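Local coordinates for protein dihydropteroate synthase (Burkholderia cenocepacia, PDB 2Y5S) that probably catalyses the condensation of para-aminobenzoate with 6-hydroxymethyl-7,8-dihydropterin diphosphate to give 7,8-dihydropteroate, the immediate precursor of folate derivatives, at residues Pro23-Ile28 with Val269-Val274; Met232-Met237 with Glu249-Ser254; Ala257-Val262 with Asp279-Trp284. One frame throughout, in Å; residues are numbered along the deposited sequence.

Interaction 1 (Pro23-Ile28 with Val269-Val274); sequences PLVMGI and VRVHDV. With 78H (7,8-dihydropteroate), chain P.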
loop_
_atom_site.group_PDB
_atom_site.type_symbol
_atom_site.label_atom_id
_atom_site.label_comp_id
_atom_site.label_asym_id
_atom_site.label_seq_id
_atom_site.Cartn_x
_atom_site.Cartn_y
_atom_site.Cartn_z
ATOM N N PRO B 23 13.641 -1.361 -4.239
ATOM C CA PRO B 23 13.188 -0.414 -5.232
ATOM C C PRO B 23 13.542 0.983 -4.815
ATOM O O PRO B 23 13.640 1.275 -3.612
ATOM C CB PRO B 23 11.662 -0.595 -5.236
ATOM C CG PRO B 23 11.342 -1.231 -3.957
ATOM C CD PRO B 23 12.521 -2.048 -3.572
ATOM N N LEU B 24 13.756 1.832 -5.799
ATOM C CA LEU B 24 14.162 3.214 -5.559
ATOM C C LEU B 24 13.015 4.168 -5.779
ATOM O O LEU B 24 12.126 3.921 -6.588
ATOM C CB LEU B 24 15.340 3.596 -6.482
ATOM C CG LEU B 24 16.633 2.794 -6.303
ATOM C CD1 LEU B 24 17.751 3.427 -7.182
ATOM C CD2 LEU B 24 17.110 2.636 -4.854
ATOM N N VAL B 25 13.026 5.256 -5.022
ATOM C CA VAL B 25 12.003 6.281 -5.103
ATOM C C VAL B 25 12.528 7.544 -5.853
ATOM O O VAL B 25 13.521 8.179 -5.463
ATOM C CB VAL B 25 11.519 6.618 -3.701
ATOM C CG1 VAL B 25 10.547 7.791 -3.725
ATOM C CG2 VAL B 25 10.907 5.336 -3.057
ATOM N N MET B 26 11.864 7.869 -6.953
ATOM C CA MET B 26 12.180 9.066 -7.742
ATOM C C MET B 26 11.166 10.154 -7.401
ATOM O O MET B 26 9.981 10.017 -7.709
ATOM C CB MET B 26 12.107 8.749 -9.230
ATOM C CG MET B 26 12.094 9.977 -10.154
ATOM S SD MET B 26 11.961 9.582 -11.923
ATOM C CE MET B 26 13.561 8.818 -12.186
ATOM N N GLY B 27 11.623 11.234 -6.768
ATOM C CA GLY B 27 10.728 12.317 -6.367
ATOM C C GLY B 27 10.522 13.284 -7.522
ATOM O O GLY B 27 11.479 13.679 -8.179
ATOM N N ILE B 28 9.278 13.695 -7.741
ATOM C CA ILE B 28 8.940 14.542 -8.865
ATOM C C ILE B 28 9.185 15.985 -8.441
ATOM O O ILE B 28 8.564 16.475 -7.496
ATOM C CB ILE B 28 7.473 14.371 -9.297
ATOM C CG1 ILE B 28 7.207 12.938 -9.784
ATOM C CG2 ILE B 28 7.111 15.389 -10.409
ATOM C CD1 ILE B 28 5.708 12.567 -9.770
ATOM N N VAL B 269 9.910 3.798 -8.612
ATOM C CA VAL B 269 8.597 4.396 -8.608
ATOM C C VAL B 269 8.750 5.934 -8.541
ATOM O O VAL B 269 9.540 6.474 -7.747
ATOM C CB VAL B 269 7.691 3.823 -7.479
ATOM C CG1 VAL B 269 7.307 2.321 -7.769
ATOM C CG2 VAL B 269 8.343 3.945 -6.087
ATOM N N ARG B 270 8.023 6.612 -9.427
ATOM C CA ARG B 270 8.094 8.049 -9.605
ATOM C C ARG B 270 6.913 8.659 -8.884
ATOM O O ARG B 270 5.773 8.390 -9.228
ATOM C CB ARG B 270 8.040 8.382 -11.101
ATOM C CG ARG B 270 8.149 9.834 -11.461
ATOM C CD ARG B 270 8.232 9.981 -12.995
ATOM N NE ARG B 270 8.352 11.383 -13.365
ATOM C CZ ARG B 270 7.332 12.234 -13.457
ATOM N NH1 ARG B 270 6.089 11.829 -13.223
ATOM N NH2 ARG B 270 7.561 13.508 -13.783
ATOM N N VAL B 271 7.175 9.478 -7.876
ATOM C CA VAL B 271 6.111 9.921 -6.983
ATOM C C VAL B 271 6.220 11.381 -6.576
ATOM O O VAL B 271 7.310 11.982 -6.590
ATOM C CB VAL B 271 6.092 9.048 -5.713
ATOM C CG1 VAL B 271 6.014 7.555 -6.087
ATOM C CG2 VAL B 271 7.349 9.323 -4.838
ATOM N N HIS B 272 5.074 11.939 -6.207
ATOM C CA HIS B 272 5.009 13.267 -5.611
ATOM C C HIS B 272 5.240 13.180 -4.118
ATOM O O HIS B 272 5.918 14.020 -3.542
ATOM C CB HIS B 272 3.632 13.879 -5.842
ATOM C CG HIS B 272 3.341 14.183 -7.276
ATOM N ND1 HIS B 272 2.635 13.325 -8.087
ATOM C CD2 HIS B 272 3.656 15.259 -8.039
ATOM C CE1 HIS B 272 2.533 13.857 -9.295
ATOM N NE2 HIS B 272 3.140 15.032 -9.289
ATOM N N ASP B 273 4.665 12.151 -3.499
ATOM C CA ASP B 273 4.606 12.061 -2.037
ATOM C C ASP B 273 5.710 11.159 -1.517
ATOM O O ASP B 273 5.509 9.968 -1.313
ATOM C CB ASP B 273 3.217 11.590 -1.614
ATOM C CG ASP B 273 2.141 12.445 -2.192
ATOM O OD1 ASP B 273 1.958 13.553 -1.651
ATOM O OD2 ASP B 273 1.529 12.053 -3.223
ATOM N N VAL B 274 6.886 11.740 -1.317
ATOM C CA VAL B 274 8.087 10.950 -1.105
ATOM C C VAL B 274 8.101 10.274 0.272
ATOM O O VAL B 274 8.311 9.069 0.352
ATOM C CB VAL B 274 9.354 11.798 -1.281
ATOM C CG1 VAL B 274 10.604 10.977 -0.897
ATOM C CG2 VAL B 274 9.425 12.302 -2.716
HETATM O O4 78H P . 4.508 7.993 -15.870
HETATM C C4 78H P . 5.491 8.651 -16.216
HETATM C C5 78H P . 5.433 10.051 -16.375
HETATM N N3 78H P . 6.703 7.994 -16.482
HETATM C C9 78H P . 6.608 10.716 -16.798
HETATM N N5 78H P . 4.303 10.745 -16.084
HETATM C C2 78H P . 7.844 8.728 -16.930
HETATM N N8 78H P . 6.616 12.094 -16.967
HETATM N N1 78H P . 7.758 10.061 -17.056
HETATM C C6 78H P . 4.242 12.078 -16.276
HETATM N N2 78H P . 8.991 8.097 -17.226
HETATM C C7 78H P . 5.377 12.878 -16.922
HETATM C C10 78H P . 3.013 12.847 -15.884
HETATM N N11 78H P . 2.012 12.790 -16.955
HETATM C C15 78H P . 0.765 12.459 -16.647
HETATM C C16 78H P . 0.093 11.474 -17.364
HETATM C C17 78H P . 0.153 13.102 -15.570
HETATM C C18 78H P . -1.205 11.142 -17.017
HETATM C C19 78H P . -1.149 12.768 -15.223
HETATM C C20 78H P . -1.827 11.792 -15.950
HETATM C C21 78H P . -3.252 11.398 -15.547
HETATM O O22 78H P . -3.680 10.348 -16.031
HETATM O O23 78H P . -3.851 12.060 -14.671
#

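Interaction 2 (Met232-Met237 with Glu249-Ser254); sequences MSRKSM and ERVAAS. With 78H (7,8-dihydropteroate), chain P; EDO (1,2-ethanediol), chain T; EDO (1,2-ethanediol), chain S.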
loop_
_atom_site.group_PDB
_atom_site.type_symbol
_atom_site.label_atom_id
_atom_site.label_comp_id
_atom_site.label_asym_id
_atom_site.label_seq_id
_atom_site.Cartn_x
_atom_site.Cartn_y
_atom_site.Cartn_z
ATOM N N MET B 232 2.595 6.411 -11.412
ATOM C CA MET B 232 1.135 6.503 -11.306
ATOM C C MET B 232 0.641 7.593 -10.378
ATOM O O MET B 232 -0.565 7.769 -10.218
ATOM C CB MET B 232 0.615 5.158 -10.836
ATOM C CG MET B 232 0.837 4.103 -11.886
ATOM S SD MET B 232 0.445 2.493 -11.276
ATOM C CE MET B 232 1.934 2.200 -10.381
ATOM N N SER B 233 1.587 8.340 -9.796
ATOM C CA SER B 233 1.312 9.257 -8.694
ATOM C C SER B 233 0.272 10.326 -9.047
ATOM O O SER B 233 0.455 11.085 -9.992
ATOM C CB SER B 233 2.615 9.901 -8.231
ATOM O OG SER B 233 2.400 10.826 -7.169
ATOM N N ARG B 234 -0.805 10.366 -8.263
ATOM C CA ARG B 234 -1.897 11.326 -8.414
ATOM C C ARG B 234 -2.667 11.257 -9.734
ATOM O O ARG B 234 -3.429 12.158 -10.044
ATOM C CB ARG B 234 -1.404 12.759 -8.136
ATOM C CG ARG B 234 -0.752 12.875 -6.770
ATOM C CD ARG B 234 -0.380 14.302 -6.452
ATOM N NE ARG B 234 -0.002 14.460 -5.047
ATOM C CZ ARG B 234 0.565 15.561 -4.558
ATOM N NH1 ARG B 234 0.841 16.594 -5.362
ATOM N NH2 ARG B 234 0.880 15.628 -3.269
ATOM N N LYS B 235 -2.525 10.164 -10.475
ATOM C CA LYS B 235 -3.042 10.119 -11.835
ATOM C C LYS B 235 -4.525 9.751 -11.884
ATOM O O LYS B 235 -5.093 9.263 -10.908
ATOM C CB LYS B 235 -2.209 9.177 -12.687
ATOM C CG LYS B 235 -0.814 9.729 -13.042
ATOM C CD LYS B 235 -0.158 8.920 -14.155
ATOM C CE LYS B 235 1.187 9.521 -14.568
ATOM N NZ LYS B 235 1.903 8.624 -15.510
ATOM N N SER B 236 -5.131 10.005 -13.037
ATOM C CA SER B 236 -6.546 9.766 -13.272
ATOM C C SER B 236 -6.974 8.342 -13.029
ATOM O O SER B 236 -8.094 8.125 -12.569
ATOM C CB SER B 236 -6.914 10.151 -14.699
ATOM O OG SER B 236 -6.867 11.550 -14.798
ATOM N N MET B 237 -6.103 7.372 -13.324
ATOM C CA MET B 237 -6.421 5.964 -13.020
ATOM C C MET B 237 -6.748 5.753 -11.540
ATOM O O MET B 237 -7.477 4.828 -11.183
ATOM C CB MET B 237 -5.292 5.017 -13.443
ATOM C CG MET B 237 -3.966 5.240 -12.716
ATOM S SD MET B 237 -2.643 4.157 -13.310
ATOM C CE MET B 237 -3.142 2.586 -12.603
ATOM N N GLU B 249 -6.038 14.844 -3.369
ATOM C CA GLU B 249 -6.684 13.885 -2.484
ATOM C C GLU B 249 -6.401 12.420 -2.883
ATOM O O GLU B 249 -7.155 11.524 -2.525
ATOM C CB GLU B 249 -8.183 14.173 -2.430
ATOM C CG GLU B 249 -8.474 15.509 -1.738
ATOM C CD GLU B 249 -9.926 15.923 -1.811
ATOM O OE1 GLU B 249 -10.805 15.028 -1.845
ATOM O OE2 GLU B 249 -10.179 17.149 -1.832
ATOM N N ARG B 250 -5.301 12.181 -3.594
ATOM C CA ARG B 250 -5.013 10.855 -4.132
ATOM C C ARG B 250 -3.760 10.237 -3.525
ATOM O O ARG B 250 -3.211 9.291 -4.091
ATOM C CB ARG B 250 -4.861 10.924 -5.651
ATOM C CG ARG B 250 -6.113 11.376 -6.379
ATOM C CD ARG B 250 -5.908 11.524 -7.868
ATOM N NE ARG B 250 -7.111 12.062 -8.513
ATOM C CZ ARG B 250 -7.182 12.484 -9.776
ATOM N NH1 ARG B 250 -6.116 12.455 -10.554
ATOM N NH2 ARG B 250 -8.329 12.945 -10.269
ATOM N N VAL B 251 -3.331 10.727 -2.361
ATOM C CA VAL B 251 -2.052 10.294 -1.802
ATOM C C VAL B 251 -2.093 8.823 -1.410
ATOM O O VAL B 251 -1.201 8.063 -1.804
ATOM C CB VAL B 251 -1.597 11.159 -0.596
ATOM C CG1 VAL B 251 -0.237 10.676 -0.072
ATOM C CG2 VAL B 251 -1.550 12.655 -0.981
ATOM N N ALA B 252 -3.109 8.413 -0.644
ATOM C CA ALA B 252 -3.201 7.004 -0.231
ATOM C C ALA B 252 -3.335 6.075 -1.416
ATOM O O ALA B 252 -2.705 5.017 -1.457
ATOM C CB ALA B 252 -4.350 6.773 0.769
ATOM N N ALA B 253 -4.143 6.464 -2.401
ATOM C CA ALA B 253 -4.249 5.678 -3.623
ATOM C C ALA B 253 -2.910 5.576 -4.361
ATOM O O ALA B 253 -2.596 4.535 -4.921
ATOM C CB ALA B 253 -5.346 6.239 -4.545
ATOM N N SER B 254 -2.132 6.652 -4.352
ATOM C CA SER B 254 -0.806 6.693 -5.011
ATOM C C SER B 254 0.187 5.781 -4.300
ATOM O O SER B 254 0.908 5.006 -4.927
ATOM C CB SER B 254 -0.259 8.127 -5.052
ATOM O OG SER B 254 -1.105 9.009 -5.767
HETATM O O4 78H P . 4.508 7.993 -15.870
HETATM C C4 78H P . 5.491 8.651 -16.216
HETATM C C5 78H P . 5.433 10.051 -16.375
HETATM N N3 78H P . 6.703 7.994 -16.482
HETATM C C9 78H P . 6.608 10.716 -16.798
HETATM N N5 78H P . 4.303 10.745 -16.084
HETATM C C2 78H P . 7.844 8.728 -16.930
HETATM N N8 78H P . 6.616 12.094 -16.967
HETATM N N1 78H P . 7.758 10.061 -17.056
HETATM C C6 78H P . 4.242 12.078 -16.276
HETATM N N2 78H P . 8.991 8.097 -17.226
HETATM C C7 78H P . 5.377 12.878 -16.922
HETATM C C10 78H P . 3.013 12.847 -15.884
HETATM N N11 78H P . 2.012 12.790 -16.955
HETATM C C15 78H P . 0.765 12.459 -16.647
HETATM C C16 78H P . 0.093 11.474 -17.364
HETATM C C17 78H P . 0.153 13.102 -15.570
HETATM C C18 78H P . -1.205 11.142 -17.017
HETATM C C19 78H P . -1.149 12.768 -15.223
HETATM C C20 78H P . -1.827 11.792 -15.950
HETATM C C21 78H P . -3.252 11.398 -15.547
HETATM O O22 78H P . -3.680 10.348 -16.031
HETATM O O23 78H P . -3.851 12.060 -14.671
HETATM C C1 EDO T . -7.131 14.919 -12.860
HETATM O O1 EDO T . -8.361 14.207 -12.669
HETATM C C2 EDO T . -6.109 13.983 -13.494
HETATM O O2 EDO T . -4.802 14.220 -12.971
HETATM C C1 EDO S . -1.384 15.115 -11.370
HETATM O O1 EDO S . -2.620 14.687 -11.945
HETATM C C2 EDO S . -0.256 14.239 -11.892
HETATM O O2 EDO S . 0.896 15.045 -12.155
#

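Interaction 3 (Ala257-Val262 with Asp279-Trp284); sequences AALCAV and DALSVW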
loop_
_atom_site.group_PDB
_atom_site.type_symbol
_atom_site.label_atom_id
_atom_site.label_comp_id
_atom_site.label_asym_id
_atom_site.label_seq_id
_atom_site.Cartn_x
_atom_site.Cartn_y
_atom_site.Cartn_z
ATOM N N ALA B 257 -0.721 2.246 -5.276
ATOM C CA ALA B 257 -0.258 1.937 -6.628
ATOM C C ALA B 257 1.264 1.680 -6.676
ATOM O O ALA B 257 1.742 0.710 -7.305
ATOM C CB ALA B 257 -0.660 3.049 -7.586
ATOM N N ALA B 258 2.021 2.527 -6.002
ATOM C CA ALA B 258 3.483 2.331 -5.907
ATOM C C ALA B 258 3.846 0.993 -5.280
ATOM O O ALA B 258 4.700 0.259 -5.803
ATOM C CB ALA B 258 4.130 3.505 -5.149
ATOM N N LEU B 259 3.160 0.628 -4.191
ATOM C CA LEU B 259 3.360 -0.699 -3.575
ATOM C C LEU B 259 3.045 -1.856 -4.487
ATOM O O LEU B 259 3.785 -2.851 -4.540
ATOM C CB LEU B 259 2.510 -0.841 -2.309
ATOM C CG LEU B 259 3.025 -0.097 -1.080
ATOM C CD1 LEU B 259 1.913 0.057 -0.026
ATOM C CD2 LEU B 259 4.281 -0.818 -0.497
ATOM N N CYS B 260 1.911 -1.766 -5.177
ATOM C CA CYS B 260 1.551 -2.751 -6.179
ATOM C C CYS B 260 2.633 -2.891 -7.249
ATOM O O CYS B 260 2.994 -4.000 -7.648
ATOM C CB CYS B 260 0.221 -2.373 -6.827
ATOM S SG CYS B 260 -0.293 -3.558 -8.023
ATOM N N ALA B 261 3.156 -1.768 -7.715
ATOM C CA ALA B 261 4.190 -1.790 -8.743
ATOM C C ALA B 261 5.440 -2.490 -8.225
ATOM O O ALA B 261 6.016 -3.322 -8.929
ATOM C CB ALA B 261 4.525 -0.380 -9.223
ATOM N N VAL B 262 5.863 -2.184 -6.997
ATOM C CA VAL B 262 7.071 -2.847 -6.464
ATOM C C VAL B 262 6.795 -4.312 -6.173
ATOM O O VAL B 262 7.665 -5.141 -6.362
ATOM C CB VAL B 262 7.711 -2.114 -5.235
ATOM C CG1 VAL B 262 8.078 -0.674 -5.625
ATOM C CG2 VAL B 262 6.816 -2.140 -4.007
ATOM N N ASP B 279 7.998 5.468 3.577
ATOM C CA ASP B 279 7.436 4.779 4.751
ATOM C C ASP B 279 6.738 3.479 4.336
ATOM O O ASP B 279 6.962 2.414 4.953
ATOM C CB ASP B 279 6.460 5.690 5.507
ATOM C CG ASP B 279 7.158 6.746 6.376
ATOM O OD1 ASP B 279 8.399 6.698 6.559
ATOM O OD2 ASP B 279 6.441 7.632 6.910
ATOM N N ALA B 280 5.901 3.557 3.296
ATOM C CA ALA B 280 5.228 2.375 2.765
ATOM C C ALA B 280 6.224 1.337 2.321
ATOM O O ALA B 280 6.044 0.168 2.604
ATOM C CB ALA B 280 4.271 2.726 1.608
ATOM N N LEU B 281 7.296 1.767 1.658
ATOM C CA LEU B 281 8.303 0.825 1.168
ATOM C C LEU B 281 9.173 0.268 2.308
ATOM O O LEU B 281 9.737 -0.806 2.175
ATOM C CB LEU B 281 9.163 1.459 0.043
ATOM C CG LEU B 281 8.466 1.622 -1.323
ATOM C CD1 LEU B 281 9.397 2.260 -2.348
ATOM C CD2 LEU B 281 7.937 0.293 -1.875
ATOM N N SER B 282 9.280 0.974 3.425
ATOM C CA SER B 282 9.957 0.411 4.596
ATOM C C SER B 282 9.164 -0.790 5.147
ATOM O O SER B 282 9.736 -1.834 5.492
ATOM C CB SER B 282 10.147 1.456 5.701
ATOM O OG SER B 282 11.027 2.485 5.314
ATOM N N VAL B 283 7.844 -0.645 5.200
ATOM C CA VAL B 283 6.991 -1.737 5.634
ATOM C C VAL B 283 7.093 -2.902 4.649
ATOM O O VAL B 283 7.265 -4.040 5.047
ATOM C CB VAL B 283 5.537 -1.274 5.795
ATOM C CG1 VAL B 283 4.602 -2.498 6.062
ATOM C CG2 VAL B 283 5.440 -0.212 6.919
ATOM N N TRP B 284 7.018 -2.603 3.356
ATOM C CA TRP B 284 7.119 -3.643 2.320
ATOM C C TRP B 284 8.442 -4.428 2.453
ATOM O O TRP B 284 8.458 -5.656 2.417
ATOM C CB TRP B 284 6.975 -2.990 0.933
ATOM C CG TRP B 284 7.028 -3.959 -0.216
ATOM C CD1 TRP B 284 5.989 -4.656 -0.732
ATOM C CD2 TRP B 284 8.179 -4.322 -0.976
ATOM N NE1 TRP B 284 6.414 -5.443 -1.766
ATOM C CE2 TRP B 284 7.759 -5.262 -1.938
ATOM C CE3 TRP B 284 9.531 -3.951 -0.934
ATOM C CZ2 TRP B 284 8.638 -5.830 -2.869
ATOM C CZ3 TRP B 284 10.408 -4.527 -1.846
ATOM C CH2 TRP B 284 9.956 -5.453 -2.807
#

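Interaction 1 (Pro23-Ile28 with Val269-Val274)
Ile28 and Arg270 meet where strand 24-28 lies parallel to strand 269-271, whose Arg270 meets the ligand, and Ile28 illustrates how one aliphatic chain can floor a polar site. Its CB lies near Val271 O and His272 CD2. CG1, turned beside the backbone N and opposite the carbonyl carbon (chi1 -63°), sits over one face of the Arg270 guanidinium, 3.7 Å from Arg270 CG and 3.3 Å from Val271 O. CG2 skirts Arg270 NH2, and the tip, CD1, makes a CH-pi contact over the His272 ring, 3.5 Å from its centroid. Over the opposite guanidinium face lies the pterin of 7,8-dihydropteroate, with 78H N8 3.6 Å from Arg270 CZ. Met26 SD lies at the guanidinium edge and touches Arg270 CG at 3.8 Å. A salt bridge from Arg270 NE to Asp64 helps to fix the rotation of this flat group.

Four backbone bonds join the strands, beginning with Val269 N to Leu24 O and ending with Ile28 N to Val271 O at 2.9 Å. Behind the sheet, Val25 CG1 meets Val271 CG2 at 3.7 Å. Strand 62-66 flanks strand 24-30 on its other edge, while helices 251-263 and 274-291 pack against the valine face of this buried barrel wall.

Interaction 2 (Met232-Met237 with Glu249-Ser254)
Hydrogen bonds dominate where Arg234 meets Ser254 and Arg250, an example of a ligand-binding turn held from behind. Arg234 N donates to Ser254 OG at 2.9 Å, and the same hydroxyl in turn donates a hydrogen bond to Arg250 O at 2.7 Å, approaching from above the carbonyl plane. That carbonyl also receives Ser254 N. From the same segment, Arg250 NH1 donates to Arg234 O at 2.8 Å; the oxygen lies close to the guanidinium plane, although the donor stands 37° out of the carbonyl plane. The extended Arg250 chain brings CD within 3.4 Å of Arg234 O as well.

Charge pairing leads outward: Arg234 NH2 forms a salt bridge with Asp273. Van der Waals contact is slight: Arg234 CG lies against Ser254 OG.

Ligand bonds arise on the far side of the type II turn Met232-Lys235. Lys235 runs extended along the benzoate ring, its NZ 2.7 Å from 78H O4, and Ser236 N gives a bond of 2.9 Å to the carboxylate oxygen 78H O23.

The turn leads into helix 236-239, whose Leu238 packs on Ser254. Helix 251-263 starts beside the turn, and its Ala252 and Ala253 rest on Ala276 and Val283 of the second subunit.

Interaction 3 (Ala257-Val262 with Asp279-Trp284)
One face of the Trp284 indole is covered by Val262 CG2, which stands 3.9 Å from the centroid of the five-membered ring and only 10° off its normal, a clear CH-pi contact. Leu259 CD2 approaches the indole obliquely and touches Trp284 CB at 3.7 Å. On the six-membered ring, CZ2 of Trp284 lies 3.7 Å from Val262 O. The indole is carried back over the neighbouring helix because CG stands opposite the backbone N (chi1 -179°), and its NE1 is satisfied by a hydrogen bond to Glu263.

The remaining contact is aliphatic. Val262 CG2 is shared between the indole and Leu281 CD2, the latter pair being tight at 3.4 Å, with Val262 CG1 also against this leucine methyl. One turn earlier, Leu259 divides its two methyls: CD1 lies 3.9 Å from Ala280 CB, while CD2 touches both Ala280 O and Trp284 CB. The small alanine lets the leucine branch come close to the second backbone.

The axes of the two helix segments approach to 10.2 Å and make an angle of 38°. Such packing of successive outer helices, with the intervening strand 268-271 in the parallel sheet, is characteristic of the repeated beta-alpha order of the TIM barrel.

In the fold
Consecutive elements of the barrel tie the three contacts together: helix 251-263 serves interactions 2 and 3, strand 268-271 serves interaction 1, and helix 274-291 completes interaction 3. Interactions 1 and 2, with centres about 12 Å apart, both touch 7,8-dihydropteroate. They meet directly as well, through a probable hydrogen bond between His272 ND1 and Ser233 OG at 2.7 Å. Interaction 3 lies behind the sheet, about 14 Å from the ligand at the Val262 side chain. It joins interaction 1 through Pro23 CB and Val262 CG1, 3.6 Å apart, and interaction 2 through Met232 CE, 3.4 Å from Ala257 O. Interactions 2 and 3 also border the second subunit.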